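Local coordinates for protein PipY (Synechococcus elongatus, PDB 5NLC) that binds pyridoxal 5'-phosphate and is probably involved in the homeostasis of this vitamin B6 cofactor, at residues G150-A155 against E189-M194. Numbering follows the deposited sequence. Where two conformers were deposited one is given.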
loop_
_atom_site.group_PDB
_atom_site.type_symbol
_atom_site.label_atom_id
_atom_site.label_comp_id
_atom_site.label_asym_id
_atom_site.label_seq_id
_atom_site.Cartn_x
_atom_site.Cartn_y
_atom_site.Cartn_z
ATOM N N GLY A 150 7.038 3.134 -5.253
ATOM C CA GLY A 150 6.998 4.209 -4.211
ATOM C C GLY A 150 7.283 3.797 -2.808
ATOM O O GLY A 150 7.863 2.787 -2.608
ATOM N N LEU A 151 6.865 4.657 -1.828
ATOM C CA LEU A 151 7.121 4.462 -0.437
ATOM C C LEU A 151 5.804 4.352 0.300
ATOM O O LEU A 151 4.835 5.003 -0.128
ATOM C CB LEU A 151 7.879 5.655 0.186
ATOM C CG LEU A 151 9.231 5.985 -0.354
ATOM C CD1 LEU A 151 9.848 7.021 0.599
ATOM C CD2 LEU A 151 10.096 4.742 -0.449
ATOM N N MET A 152 5.784 3.510 1.334
ATOM C CA MET A 152 4.713 3.466 2.300
ATOM C C MET A 152 5.246 3.994 3.650
ATOM O O MET A 152 6.256 3.573 4.113
ATOM C CB MET A 152 4.154 2.066 2.486
ATOM C CG MET A 152 2.963 1.981 3.453
ATOM S SD MET A 152 2.383 0.333 3.824
ATOM C CE MET A 152 0.653 0.674 4.069
ATOM N N VAL A 153 4.518 4.930 4.266
ATOM C CA VAL A 153 4.852 5.411 5.597
ATOM C C VAL A 153 3.637 5.328 6.514
ATOM O O VAL A 153 2.552 5.779 6.113
ATOM C CB VAL A 153 5.347 6.852 5.443
ATOM C CG1 VAL A 153 5.433 7.536 6.732
ATOM C CG2 VAL A 153 6.730 6.818 4.823
ATOM N N ILE A 154 3.792 4.703 7.690
ATOM C CA ILE A 154 2.705 4.536 8.630
ATOM C C ILE A 154 3.150 5.230 9.911
ATOM O O ILE A 154 4.231 4.936 10.444
ATOM C CB ILE A 154 2.420 3.053 8.947
ATOM C CG1 ILE A 154 2.246 2.250 7.630
ATOM C CG2 ILE A 154 1.310 2.966 9.972
ATOM C CD1 ILE A 154 1.981 0.781 7.866
ATOM N N ALA A 155 2.329 6.143 10.402
ATOM C CA ALA A 155 2.682 6.851 11.637
ATOM C C ALA A 155 2.577 5.898 12.815
ATOM O O ALA A 155 1.660 5.044 12.827
ATOM C CB ALA A 155 1.745 8.030 11.829
ATOM N N GLU A 189 4.715 6.907 -6.296
ATOM C CA GLU A 189 3.591 6.725 -5.347
ATOM C C GLU A 189 4.015 7.016 -3.922
ATOM O O GLU A 189 5.107 6.716 -3.535
ATOM C CB GLU A 189 3.038 5.276 -5.354
ATOM C CG GLU A 189 2.619 4.779 -6.739
ATOM C CD GLU A 189 1.645 5.701 -7.438
ATOM O OE1 GLU A 189 0.742 6.272 -6.796
ATOM O OE2 GLU A 189 1.837 5.946 -8.639
ATOM N N LEU A 190 3.071 7.511 -3.155
ATOM C CA LEU A 190 3.195 7.665 -1.721
ATOM C C LEU A 190 1.977 7.030 -1.056
ATOM O O LEU A 190 0.873 7.576 -1.139
ATOM C CB LEU A 190 3.282 9.154 -1.382
ATOM C CG LEU A 190 4.607 9.859 -1.603
ATOM C CD1 LEU A 190 4.468 11.373 -1.408
ATOM C CD2 LEU A 190 5.755 9.259 -0.827
ATOM N N SER A 191 2.207 5.911 -0.396
ATOM C CA SER A 191 1.189 5.112 0.231
ATOM C C SER A 191 1.208 5.531 1.721
ATOM O O SER A 191 2.030 5.094 2.461
ATOM C CB SER A 191 1.464 3.623 0.098
ATOM O OG SER A 191 0.362 2.986 0.733
ATOM N N MET A 192 0.360 6.467 2.086
ATOM C CA MET A 192 0.336 7.069 3.417
ATOM C C MET A 192 -1.087 7.633 3.632
ATOM O O MET A 192 -1.677 8.124 2.704
ATOM C CB MET A 192 1.403 8.182 3.587
ATOM C CG MET A 192 1.375 9.338 2.580
ATOM S SD MET A 192 2.840 10.438 2.690
ATOM C CE MET A 192 2.380 11.808 1.672
ATOM N N GLY A 193 -1.603 7.553 4.846
ATOM C CA GLY A 193 -2.938 8.066 5.184
ATOM C C GLY A 193 -3.877 6.897 5.474
ATOM O O GLY A 193 -4.144 6.105 4.583
ATOM N N MET A 194 -4.342 6.797 6.708
ATOM C CA MET A 194 -5.237 5.759 7.137
ATOM C C MET A 194 -6.499 6.421 7.706
ATOM O O MET A 194 -6.692 7.654 7.543
ATOM C CB MET A 194 -4.527 4.782 8.078
ATOM C CG MET A 194 -3.672 5.328 9.214
ATOM S SD MET A 194 -4.620 6.189 10.475
ATOM C CE MET A 194 -5.302 4.831 11.414
HETATM O O HOH W 1 -0.080 5.955 6.811
#
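Met152 and Ser191 meet side by side in the modified TIM barrel of PipY, on neighbouring parallel strands joined through helix 161-181 in a beta-alpha-beta unit. The CG of Met152 lies 3.9 Å from Ser191 OG and closer still, 3.4 Å, to Ser191 O. Both side chains leave the sheet on the same face, with Met152 CG and Ser191 OG each anti to its own backbone N (chi1 -177° and -179°), which lays the thioether chain beside the hydroxyl. On the other face, Leu151 CB and Leu190 CD2 touch more loosely, at 4.3 Å, under helix 161-181.

Three backbone bonds fix the register. Ser191 N points almost straight at Leu151 O (2.8 Å, 177°), whereas Leu151 N to Glu189 O and Val153 N to Ser191 O are longer and more bent. Ser191 O also receives a CA-H...O contact from Met152. Beyond the last direct bond the two chains draw apart and a water bridges them, donating to Val153 O at 2.7 Å and accepting from Gly193 N at 3.0 Å.

Further out, Met152 leans on Arg210, a pyridoxal phosphate-binding residue; the cofactor is absent here. His89 ND1 hydrogen-bonds Ser191 OG, satisfying this buried hydroxyl.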